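Local coordinates for protein Udp-n-acetylglucosamine pyrophosphorylase (Trypanosoma brucei, PDB 4BQH) that probably catalyses the transfer of a uridylyl group from UTP to N-acetylglucosamine 1-phosphate, giving UDP-N-acetylglucosamine and diphosphate, at residues A[378-383]-A[399-404]; A[72-77]-A[320-325]; A[313-318]-A[331-336]; A[304-309]-A[358-363]. All coordinates share one frame; numbering follows the deposited sequence.

Contact 1 of 4, residues A[378-383]-A[399-404]; sequences TQYHAA and LEAFLF. With 9VU ((3S)-3-[2-(1,3-benzodioxol-5-yl)-2-oxidanylidene-ethyl]-4-bromanyl-5-methyl-3-oxidanyl-1H-indol-2-one), chain C.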
# COMPACT_ATOMS: atom_id res chain seq x y z
N THR A 378 -1.22 -12.24 19.19
CA THR A 378 -0.93 -13.62 18.78
C THR A 378 -1.93 -14.19 17.79
O THR A 378 -1.78 -15.35 17.41
CB THR A 378 -0.88 -14.57 19.99
OG1 THR A 378 -2.06 -14.38 20.76
CG2 THR A 378 0.34 -14.29 20.85
N GLN A 379 -2.91 -13.39 17.37
CA GLN A 379 -3.97 -13.86 16.45
C GLN A 379 -3.62 -13.69 14.98
O GLN A 379 -4.28 -12.96 14.22
CB GLN A 379 -5.30 -13.19 16.82
CG GLN A 379 -5.70 -13.53 18.25
CD GLN A 379 -7.12 -13.13 18.61
OE1 GLN A 379 -7.79 -12.40 17.87
NE2 GLN A 379 -7.59 -13.61 19.76
N TYR A 380 -2.58 -14.41 14.55
CA TYR A 380 -2.19 -14.37 13.14
C TYR A 380 -3.04 -15.34 12.34
O TYR A 380 -3.81 -16.14 12.91
CB TYR A 380 -0.69 -14.72 12.99
CG TYR A 380 0.31 -13.64 13.37
CD1 TYR A 380 0.26 -13.02 14.63
CD2 TYR A 380 1.34 -13.29 12.50
CE1 TYR A 380 1.21 -12.07 15.00
CE2 TYR A 380 2.28 -12.33 12.85
CZ TYR A 380 2.22 -11.73 14.10
OH TYR A 380 3.15 -10.80 14.47
N HIS A 381 -2.88 -15.28 11.02
CA HIS A 381 -3.59 -16.15 10.10
C HIS A 381 -2.67 -17.28 9.70
O HIS A 381 -1.64 -17.06 9.06
CB HIS A 381 -4.00 -15.35 8.87
CG HIS A 381 -4.97 -14.24 9.17
ND1 HIS A 381 -4.58 -13.04 9.67
CD2 HIS A 381 -6.34 -14.16 8.99
CE1 HIS A 381 -5.65 -12.24 9.83
NE2 HIS A 381 -6.74 -12.92 9.41
N ALA A 382 -3.03 -18.51 10.09
CA ALA A 382 -2.19 -19.68 9.83
C ALA A 382 -2.72 -20.40 8.59
O ALA A 382 -3.94 -20.53 8.40
CB ALA A 382 -2.23 -20.62 11.03
N ALA A 383 -1.81 -20.88 7.76
CA ALA A 383 -2.19 -21.66 6.59
C ALA A 383 -1.24 -22.84 6.45
O ALA A 383 -0.05 -22.69 6.70
CB ALA A 383 -2.16 -20.80 5.32
N LEU A 399 2.52 -18.12 8.61
CA LEU A 399 1.75 -17.23 9.47
C LEU A 399 1.74 -15.85 8.87
O LEU A 399 2.78 -15.37 8.46
CB LEU A 399 2.40 -17.16 10.85
CG LEU A 399 2.37 -18.48 11.63
CD1 LEU A 399 3.32 -18.37 12.82
CD2 LEU A 399 0.96 -18.81 12.10
N GLU A 400 0.58 -15.20 8.83
CA GLU A 400 0.52 -13.85 8.26
C GLU A 400 -0.27 -12.92 9.17
O GLU A 400 -1.16 -13.36 9.88
CB GLU A 400 -0.14 -13.89 6.85
CG GLU A 400 0.74 -14.59 5.80
CD GLU A 400 0.09 -14.68 4.41
OE1 GLU A 400 -1.14 -14.49 4.28
OE2 GLU A 400 0.81 -14.98 3.43
N ALA A 401 0.08 -11.64 9.13
CA ALA A 401 -0.79 -10.65 9.75
C ALA A 401 -0.92 -9.44 8.84
O ALA A 401 -0.01 -9.15 8.05
CB ALA A 401 -0.29 -10.24 11.14
N PHE A 402 -2.05 -8.75 8.94
CA PHE A 402 -2.38 -7.63 8.05
C PHE A 402 -2.69 -6.38 8.85
O PHE A 402 -3.01 -6.47 10.04
CB PHE A 402 -3.58 -8.01 7.17
CG PHE A 402 -3.35 -9.27 6.44
CD1 PHE A 402 -2.48 -9.29 5.34
CD2 PHE A 402 -3.86 -10.47 6.93
CE1 PHE A 402 -2.19 -10.49 4.71
CE2 PHE A 402 -3.58 -11.67 6.27
CZ PHE A 402 -2.75 -11.68 5.17
N LEU A 403 -2.57 -5.22 8.21
CA LEU A 403 -2.89 -3.97 8.86
C LEU A 403 -4.26 -4.09 9.55
O LEU A 403 -4.39 -3.72 10.71
CB LEU A 403 -2.87 -2.82 7.85
CG LEU A 403 -1.41 -2.46 7.53
CD1 LEU A 403 -1.23 -2.06 6.09
CD2 LEU A 403 -1.01 -1.35 8.45
N PHE A 404 -5.24 -4.68 8.86
CA PHE A 404 -6.60 -4.75 9.42
C PHE A 404 -6.71 -5.56 10.70
O PHE A 404 -7.67 -5.40 11.44
CB PHE A 404 -7.68 -5.20 8.39
CG PHE A 404 -7.52 -6.63 7.89
CD1 PHE A 404 -7.81 -7.73 8.72
CD2 PHE A 404 -7.13 -6.87 6.57
CE1 PHE A 404 -7.66 -9.03 8.26
CE2 PHE A 404 -7.01 -8.19 6.10
CZ PHE A 404 -7.28 -9.26 6.94
OAN 9VU C . 8.49 -10.71 16.88
CAH 9VU C . 8.34 -9.47 16.86
NAG 9VU C . 9.32 -8.60 17.14
CAC 9VU C . 8.81 -7.34 17.05
CAB 9VU C . 9.43 -6.17 17.27
CAA 9VU C . 8.78 -4.93 17.18
CAF 9VU C . 7.41 -4.94 16.86
CAJ 9VU C . 6.70 -3.70 16.75
CAE 9VU C . 6.80 -6.20 16.63
BRA 9VU C . 4.97 -6.16 16.13
CAD 9VU C . 7.49 -7.37 16.73
CAI 9VU C . 7.14 -8.76 16.59
OAL 9VU C . 6.22 -9.14 17.63
CAM 9VU C . 6.41 -9.15 15.28
CAO 9VU C . 7.30 -9.03 14.02
OAP 9VU C . 8.51 -8.82 14.18
CAQ 9VU C . 6.69 -9.22 12.75
CAV 9VU C . 5.30 -9.20 12.56
CAU 9VU C . 4.75 -9.40 11.35
OAY 9VU C . 3.43 -9.39 11.00
CAX 9VU C . 3.41 -10.05 9.71
OAW 9VU C . 4.70 -9.74 9.16
CAT 9VU C . 5.50 -9.59 10.26
CAS 9VU C . 6.84 -9.61 10.36
CAR 9VU C . 7.46 -9.41 11.59

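Contact 2 of 4, residues A[72-77]-A[320-325]; sequences SLAEPP and VFVRAS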
# COMPACT_ATOMS: atom_id res chain seq x y z
N SER A 72 -19.65 -15.16 13.39
CA SER A 72 -21.08 -14.91 13.31
C SER A 72 -21.47 -13.62 14.01
O SER A 72 -22.62 -13.17 13.90
CB SER A 72 -21.88 -16.09 13.89
OG SER A 72 -21.11 -16.80 14.85
N LEU A 73 -20.51 -13.01 14.72
CA LEU A 73 -20.75 -11.73 15.38
C LEU A 73 -20.66 -10.56 14.39
O LEU A 73 -21.04 -9.43 14.73
CB LEU A 73 -19.75 -11.52 16.53
CG LEU A 73 -19.67 -12.51 17.70
CD1 LEU A 73 -18.46 -12.20 18.57
CD2 LEU A 73 -20.96 -12.50 18.51
N ALA A 74 -20.18 -10.82 13.18
CA ALA A 74 -19.85 -9.74 12.23
C ALA A 74 -21.12 -9.05 11.71
O ALA A 74 -22.10 -9.70 11.35
CB ALA A 74 -19.03 -10.31 11.06
N GLU A 75 -21.09 -7.72 11.71
CA GLU A 75 -22.16 -6.92 11.11
C GLU A 75 -21.58 -6.05 10.00
O GLU A 75 -20.42 -5.63 10.09
CB GLU A 75 -22.80 -6.00 12.15
CG GLU A 75 -23.51 -6.74 13.28
CD GLU A 75 -24.77 -7.46 12.83
OE1 GLU A 75 -25.31 -7.15 11.74
OE2 GLU A 75 -25.23 -8.36 13.57
N PRO A 76 -22.38 -5.76 8.97
CA PRO A 76 -21.90 -4.85 7.94
C PRO A 76 -21.90 -3.40 8.43
O PRO A 76 -22.60 -3.09 9.41
CB PRO A 76 -22.91 -5.05 6.80
CG PRO A 76 -24.15 -5.57 7.43
CD PRO A 76 -23.76 -6.24 8.73
N PRO A 77 -21.14 -2.51 7.76
CA PRO A 77 -21.28 -1.08 7.98
C PRO A 77 -22.76 -0.70 7.79
O PRO A 77 -23.40 -1.19 6.85
CB PRO A 77 -20.44 -0.47 6.84
CG PRO A 77 -19.38 -1.50 6.59
CD PRO A 77 -20.09 -2.81 6.76
N VAL A 320 -14.05 -8.46 3.09
CA VAL A 320 -14.97 -7.33 3.30
C VAL A 320 -14.86 -6.81 4.72
O VAL A 320 -14.55 -7.57 5.65
CB VAL A 320 -16.45 -7.64 2.99
CG1 VAL A 320 -16.62 -7.98 1.49
CG2 VAL A 320 -16.95 -8.79 3.87
N PHE A 321 -15.06 -5.49 4.86
CA PHE A 321 -15.01 -4.89 6.20
C PHE A 321 -16.27 -5.17 6.99
O PHE A 321 -17.40 -5.11 6.45
CB PHE A 321 -14.75 -3.40 6.14
CG PHE A 321 -13.30 -3.07 6.01
CD1 PHE A 321 -12.72 -3.01 4.76
CD2 PHE A 321 -12.50 -2.89 7.14
CE1 PHE A 321 -11.36 -2.75 4.62
CE2 PHE A 321 -11.14 -2.61 7.02
CZ PHE A 321 -10.57 -2.56 5.74
N VAL A 322 -16.07 -5.49 8.26
CA VAL A 322 -17.18 -5.79 9.19
C VAL A 322 -16.86 -5.18 10.55
O VAL A 322 -15.70 -4.88 10.85
CB VAL A 322 -17.38 -7.31 9.38
CG1 VAL A 322 -17.50 -8.03 8.03
CG2 VAL A 322 -16.24 -7.93 10.17
N ARG A 323 -17.89 -5.01 11.37
CA ARG A 323 -17.70 -4.66 12.77
C ARG A 323 -18.28 -5.79 13.62
O ARG A 323 -19.43 -6.20 13.43
CB ARG A 323 -18.39 -3.35 13.11
CG ARG A 323 -17.89 -2.77 14.43
CD ARG A 323 -18.62 -1.51 14.82
NE ARG A 323 -19.99 -1.79 15.24
CZ ARG A 323 -20.90 -0.85 15.48
NH1 ARG A 323 -20.58 0.43 15.34
NH2 ARG A 323 -22.12 -1.19 15.85
N ALA A 324 -17.48 -6.30 14.54
CA ALA A 324 -17.91 -7.41 15.40
C ALA A 324 -17.68 -7.02 16.84
O ALA A 324 -16.55 -6.71 17.23
CB ALA A 324 -17.13 -8.66 15.07
N SER A 325 -18.76 -7.00 17.62
CA SER A 325 -18.67 -6.56 19.02
C SER A 325 -17.99 -5.20 19.14
O SER A 325 -17.14 -4.96 20.02
CB SER A 325 -17.97 -7.61 19.89
OG SER A 325 -18.67 -8.84 19.88
O HOH W 1 -21.29 -7.60 16.42

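Contact 3 of 4, residues A[313-318]-A[331-336]; sequences GPDERV and VEYTEI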
# COMPACT_ATOMS: atom_id res chain seq x y z
N GLY A 313 -19.25 -8.81 -7.68
CA GLY A 313 -20.45 -9.66 -7.60
C GLY A 313 -20.33 -10.43 -6.30
O GLY A 313 -19.29 -10.38 -5.66
N PRO A 314 -21.39 -11.19 -5.94
CA PRO A 314 -21.42 -11.90 -4.64
C PRO A 314 -20.26 -12.86 -4.41
O PRO A 314 -19.81 -13.02 -3.26
CB PRO A 314 -22.79 -12.61 -4.66
CG PRO A 314 -23.16 -12.69 -6.11
CD PRO A 314 -22.61 -11.43 -6.72
N ASP A 315 -19.75 -13.48 -5.48
CA ASP A 315 -18.69 -14.47 -5.38
C ASP A 315 -17.27 -13.95 -5.55
O ASP A 315 -16.31 -14.74 -5.56
CB ASP A 315 -18.93 -15.62 -6.38
CG ASP A 315 -20.21 -16.39 -6.11
OD1 ASP A 315 -20.80 -16.21 -5.02
OD2 ASP A 315 -20.61 -17.19 -6.97
N GLU A 316 -17.09 -12.62 -5.63
CA GLU A 316 -15.73 -12.09 -5.71
C GLU A 316 -14.89 -12.52 -4.51
O GLU A 316 -15.31 -12.35 -3.36
CB GLU A 316 -15.70 -10.57 -5.84
CG GLU A 316 -14.30 -10.06 -6.16
CD GLU A 316 -14.16 -8.55 -6.09
OE1 GLU A 316 -15.16 -7.86 -5.83
OE2 GLU A 316 -13.01 -8.07 -6.28
N ARG A 317 -13.71 -13.08 -4.78
CA ARG A 317 -12.84 -13.57 -3.70
C ARG A 317 -12.02 -12.44 -3.10
O ARG A 317 -10.82 -12.34 -3.36
CB ARG A 317 -11.91 -14.68 -4.21
CG ARG A 317 -12.63 -15.88 -4.82
CD ARG A 317 -11.60 -16.92 -5.25
NE ARG A 317 -11.48 -18.04 -4.30
CZ ARG A 317 -10.94 -17.99 -3.07
NH1 ARG A 317 -10.44 -16.86 -2.56
NH2 ARG A 317 -10.90 -19.09 -2.33
N VAL A 318 -12.66 -11.59 -2.30
CA VAL A 318 -11.99 -10.46 -1.67
C VAL A 318 -12.52 -10.36 -0.22
O VAL A 318 -13.61 -10.84 0.07
CB VAL A 318 -12.30 -9.17 -2.45
CG1 VAL A 318 -13.79 -8.88 -2.46
CG2 VAL A 318 -11.54 -7.97 -1.88
N VAL A 331 -13.30 -9.75 7.06
CA VAL A 331 -13.61 -11.19 6.97
C VAL A 331 -13.28 -11.60 5.55
O VAL A 331 -13.85 -11.06 4.60
CB VAL A 331 -15.09 -11.49 7.27
CG1 VAL A 331 -15.44 -12.94 6.90
CG2 VAL A 331 -15.39 -11.24 8.76
N GLU A 332 -12.33 -12.52 5.43
CA GLU A 332 -11.82 -12.98 4.13
C GLU A 332 -12.85 -13.89 3.46
O GLU A 332 -13.72 -14.46 4.13
CB GLU A 332 -10.45 -13.68 4.31
CG GLU A 332 -9.42 -12.89 5.13
CD GLU A 332 -8.59 -11.88 4.33
OE1 GLU A 332 -9.16 -11.01 3.63
OE2 GLU A 332 -7.34 -11.92 4.44
N TYR A 333 -12.76 -14.04 2.14
CA TYR A 333 -13.77 -14.79 1.40
C TYR A 333 -13.89 -16.25 1.86
O TYR A 333 -14.99 -16.81 1.85
CB TYR A 333 -13.52 -14.73 -0.12
CG TYR A 333 -14.68 -15.32 -0.93
CD1 TYR A 333 -15.86 -14.59 -1.13
CD2 TYR A 333 -14.58 -16.60 -1.51
CE1 TYR A 333 -16.90 -15.11 -1.87
CE2 TYR A 333 -15.62 -17.13 -2.26
CZ TYR A 333 -16.78 -16.39 -2.43
OH TYR A 333 -17.81 -16.92 -3.18
N THR A 334 -12.77 -16.85 2.27
CA THR A 334 -12.76 -18.26 2.74
C THR A 334 -13.48 -18.46 4.08
O THR A 334 -13.85 -19.58 4.43
CB THR A 334 -11.31 -18.79 2.88
OG1 THR A 334 -10.53 -17.86 3.63
CG2 THR A 334 -10.67 -19.03 1.51
N GLU A 335 -13.69 -17.37 4.82
CA GLU A 335 -14.29 -17.41 6.15
C GLU A 335 -15.72 -16.89 6.23
O GLU A 335 -16.32 -16.90 7.30
CB GLU A 335 -13.42 -16.65 7.16
CG GLU A 335 -12.23 -17.43 7.70
N ILE A 336 -16.29 -16.43 5.12
CA ILE A 336 -17.61 -15.77 5.19
C ILE A 336 -18.75 -16.65 5.72
O ILE A 336 -18.74 -17.87 5.57
CB ILE A 336 -18.02 -15.17 3.84
CG1 ILE A 336 -17.86 -16.20 2.71
CG2 ILE A 336 -17.27 -13.87 3.59
CD1 ILE A 336 -18.18 -15.67 1.34
O HOH W 2 -15.36 -11.72 2.10

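Contact 4 of 4, residues A[304-309]-A[358-363]; sequences VVVKTC and SSNLCS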
# COMPACT_ATOMS: atom_id res chain seq x y z
N VAL A 304 -7.78 5.84 11.85
CA VAL A 304 -7.68 4.93 10.69
C VAL A 304 -8.79 5.27 9.71
O VAL A 304 -9.96 5.32 10.11
CB VAL A 304 -7.82 3.45 11.09
CG1 VAL A 304 -7.92 2.56 9.82
CG2 VAL A 304 -6.63 3.02 11.94
N VAL A 305 -8.45 5.47 8.43
CA VAL A 305 -9.44 5.49 7.36
C VAL A 305 -9.05 4.42 6.37
O VAL A 305 -7.87 4.32 6.00
CB VAL A 305 -9.50 6.85 6.62
CG1 VAL A 305 -10.66 6.85 5.65
CG2 VAL A 305 -9.69 8.00 7.61
N VAL A 306 -10.02 3.58 5.98
CA VAL A 306 -9.77 2.58 4.94
C VAL A 306 -10.53 2.94 3.67
O VAL A 306 -11.69 3.45 3.71
CB VAL A 306 -10.15 1.14 5.38
CG1 VAL A 306 -9.33 0.76 6.63
CG2 VAL A 306 -11.64 1.03 5.66
N LYS A 307 -9.88 2.70 2.54
CA LYS A 307 -10.61 2.77 1.28
C LYS A 307 -11.16 1.40 0.91
O LYS A 307 -10.47 0.39 1.06
CB LYS A 307 -9.72 3.24 0.13
CG LYS A 307 -9.62 4.75 0.07
CD LYS A 307 -8.79 5.12 -1.17
CE LYS A 307 -8.72 6.62 -1.31
NZ LYS A 307 -7.69 7.00 -2.34
N THR A 308 -12.38 1.39 0.41
CA THR A 308 -13.06 0.13 0.06
C THR A 308 -13.79 0.35 -1.25
O THR A 308 -14.02 1.50 -1.64
CB THR A 308 -14.08 -0.26 1.14
OG1 THR A 308 -15.01 0.82 1.34
CG2 THR A 308 -13.35 -0.52 2.47
N CYS A 309 -14.16 -0.73 -1.92
CA CYS A 309 -14.93 -0.66 -3.16
C CYS A 309 -16.13 -1.62 -3.08
O CYS A 309 -16.04 -2.65 -2.41
CB CYS A 309 -14.03 -1.11 -4.34
SG CYS A 309 -12.68 0.05 -4.63
N SER A 358 -6.80 -2.76 0.34
CA SER A 358 -5.50 -2.58 1.01
C SER A 358 -4.95 -1.17 0.78
O SER A 358 -3.79 -0.99 0.39
CB SER A 358 -4.48 -3.65 0.60
OG SER A 358 -5.08 -4.91 0.76
N SER A 359 -5.80 -0.18 1.01
CA SER A 359 -5.39 1.20 0.91
C SER A 359 -5.86 1.90 2.19
O SER A 359 -7.07 2.01 2.42
CB SER A 359 -6.05 1.83 -0.31
OG SER A 359 -5.68 3.20 -0.39
N ASN A 360 -4.91 2.33 3.02
CA ASN A 360 -5.22 2.83 4.37
C ASN A 360 -4.55 4.16 4.65
O ASN A 360 -3.49 4.47 4.09
CB ASN A 360 -4.75 1.88 5.48
CG ASN A 360 -5.21 0.44 5.32
OD1 ASN A 360 -6.31 0.13 4.83
ND2 ASN A 360 -4.40 -0.45 5.82
N LEU A 361 -5.16 4.93 5.53
CA LEU A 361 -4.52 6.15 6.01
C LEU A 361 -4.57 6.09 7.53
O LEU A 361 -5.65 5.99 8.11
CB LEU A 361 -5.27 7.37 5.47
CG LEU A 361 -4.65 8.72 5.82
CD1 LEU A 361 -3.34 8.93 5.09
CD2 LEU A 361 -5.59 9.82 5.41
N CYS A 362 -3.41 6.11 8.18
CA CYS A 362 -3.37 5.96 9.62
C CYS A 362 -2.68 7.14 10.26
O CYS A 362 -1.70 7.64 9.72
CB CYS A 362 -2.59 4.70 9.99
SG CYS A 362 -3.34 3.20 9.34
N SER A 363 -3.17 7.56 11.44
CA SER A 363 -2.44 8.57 12.20
C SER A 363 -1.10 8.01 12.67
O SER A 363 -0.93 6.79 12.86
CB SER A 363 -3.25 9.03 13.43
OG SER A 363 -3.34 7.98 14.39
O HOH W 3 -8.42 -0.79 2.44
O HOH W 4 -5.34 5.60 -2.19

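Contact 1 of 4, residues A[378-383]-A[399-404]
Tyr380, His381 and Ala382 meet Leu399, Glu400 and Ala401 at the open end of a two-stranded antiparallel beta hairpin, strands 381-387 and 394-400, where the two strands part beside the bound inhibitor. His381 and Glu400 form a hydrogen-bonded pair: His381 N donates to Glu400 O at 2.8 Å in an almost straight bond, and Glu400 N returns a bond to His381 O at 2.9 Å. Glu400 O also takes a weak bond from His381 ND1, with the acceptor near the plane of the imidazole, so backbone and side chain of one residue converge on a single carbonyl. The imidazole turns beside its own backbone N (chi1 -64°), which makes this second approach possible. One imidazole face receives the edge of Phe402 in an edge-to-face pair, centroids 5.3 Å apart and planes at 60°. Phe404 completes the aromatic cluster, its CE1 lying 4.1 Å from His381 CE1. On the neighbouring pair, Ala382 CB packs on Leu399 CD2 at 3.8 Å. Past the last strand pair, Ala401 CB sits over one face of the Tyr380 ring, 3.9 Å from its centroid, as a CH-pi contact. Helix 51-64 and Met374 of helix 364-374 also pack against this tyrosine. Both Tyr380 and Ala401 belong to the inhibitor pocket. The hydroxyl end of Tyr380 and the backbone of Ala401 both come up to the benzodioxole end of the ligand, Ala401 N 3.7 Å from its CAX and Tyr380 OH 3.3 Å from its CAV.

Contact 2 of 4, residues A[72-77]-A[320-325]
Leu73, Arg323 and Glu75 are among the residues with the most surface buried where the short, weakly bonded strand 74-75 runs antiparallel to strand 320-324. Glu75 and Arg323 are the hydrogen-bonded pair: Glu75 N donates to Arg323 O at 2.8 Å, and Arg323 N donates to Glu75 O at 2.9 Å. The Arg323 side chain lies on the same face of the sheet as Glu75 and packs on Trp328. Side-chain contact for Glu75 comes from the near end, CB standing 3.6 Å from Arg323 O; beyond CG the chain bends (chi2 -69°) and carries the carboxylate away. There it makes a long, weak ion pair with Arg339, whose guanidinium also bonds Ala74 O. Leu73 lies further out, where the chains are joined less directly. Its CB packs on Ala324 CB at 4.1 Å, and its CD1 branch reaches 3.6 Å from Ser325 OG. A water links the two backbones here, accepting from Ser325 N at 2.9 Å and donating to Leu73 O. Ala74 presents its methyl to the buried Val322, CB to CG2 3.8 Å, so a small apolar patch forms beside the paired backbones. At the far end, Pro77 CD comes 3.6 Å from Phe321 O, and its ring also packs on Trp328 and Ile425. The 74-75 segment thus serves as an outer strand beside the hairpin 320-324/327-331, and the arrangement is that of a small three-stranded antiparallel sheet with 320-324 in the middle.

Contact 3 of 4, residues A[313-318]-A[331-336]
Two surface loops flank the base of the beta hairpin 320-324/327-331, and they are joined where Tyr333 of the outgoing loop lays its ring against the backbone from Asp315 to Arg317 of the incoming one. The incoming loop is folded first by a type I beta turn from Gly313 to Glu316, closed by Glu316 N bonding Gly313 O at 3.1 Å, and then by an inverse gamma turn centred on Arg317, in which Val318 N makes a weak bond to Glu316 O. Tyr333 has CG trans to its backbone N (chi1 -171°), which throws the phenol across the gap onto these turns. One ring face takes Arg317 CA, 4.2 Å from the ring centroid in a CH-pi contact. Glu316 O approaches CD1 of the tyrosine at 3.2 Å. The Arg317 side chain then crosses the phenol at about a right angle, CG 3.9 Å from Tyr333 CD2. Its guanidinium stands with that same CD2 over its centre but with the two planes 55° apart, so the groups are not stacked. The NH2 end continues to Thr334 CG2, at 3.8 Å. At the other end of the phenol, Tyr333 OH is hydrogen-bonded to Lys341 NZ, which also forms a salt bridge with Asp315 OD1; one ammonium group therefore ties both loops. Deeper, toward the strands, a water donates to Val318 O at 2.8 Å and to Val331 O at 3.0 Å, joining the chain just before the hairpin to the last residue of its second strand.

Contact 4 of 4, residues A[304-309]-A[358-363]
With CG turned beside its backbone N (chi1 -84°) and the remaining chain fully extended, Lys307 runs past Ser359, whose hydroxyl is trans to the backbone N (chi1 178°); Lys307 CD and Ser359 OG come within 3.7 Å. The two belong to antiparallel neighbours, strands 304-309 and 359-363, in the mixed central sheet of the GT-A fold, their directions 172° apart. Lys307 NZ continues to salt bridges with Glu433 and Asp290. A water accepts a bond from this ammonium at 2.7 Å and also bonds Ser359 OG at 3.0 Å, coupling the charged end to the adjacent strand. Three backbone bonds join the strands: Val305 N donates to Leu361 O at 2.9 Å, Leu361 N to Val305 O at 2.8 Å, and Lys307 N to Ser359 O at 2.9 Å. Val305 and Leu361 share one face of the sheet and together press on Phe293 and Ala297 of helix 291-300. Val304, Val306, Asn360 and Cys362 occupy the other face. There Val304 CG2 meets Cys362 SG at 4.2 Å, and Val306 lies side by side with Asn360. Strand 423-427 pairs in parallel with the far side of 304-309, and 275-280 pairs with 359-363, so both strands lie inside the sheet. Beyond the last direct bond, where the chain turns a corner at Ser358, a water that lies beside Lys307 O accepts a hydrogen bond from Ser359 N at 3.0 Å.

How the contacts relate
Contact 1 alone touches the inhibitor, described as allosteric; contact 4 lies deeper, with the Asn360 side chain about 13 Å from the ligand. The two contacts, centres 18 Å apart, meet where Leu403 packs on Asn360. Contacts 2 and 3 are built on the same hairpin and interlock in sequence: Val320 O and Val331 N, 2.9 Å apart, probably form a hydrogen bond between them. Phe321 joins contact 2 to the central sheet, its CD1 lying 3.4 Å from Thr308 CG2 of contact 4. Contact 3, nested in the loop that contact 4 closes, reaches contact 1 through Glu332 OE2, 3.7 Å from Phe404 CZ.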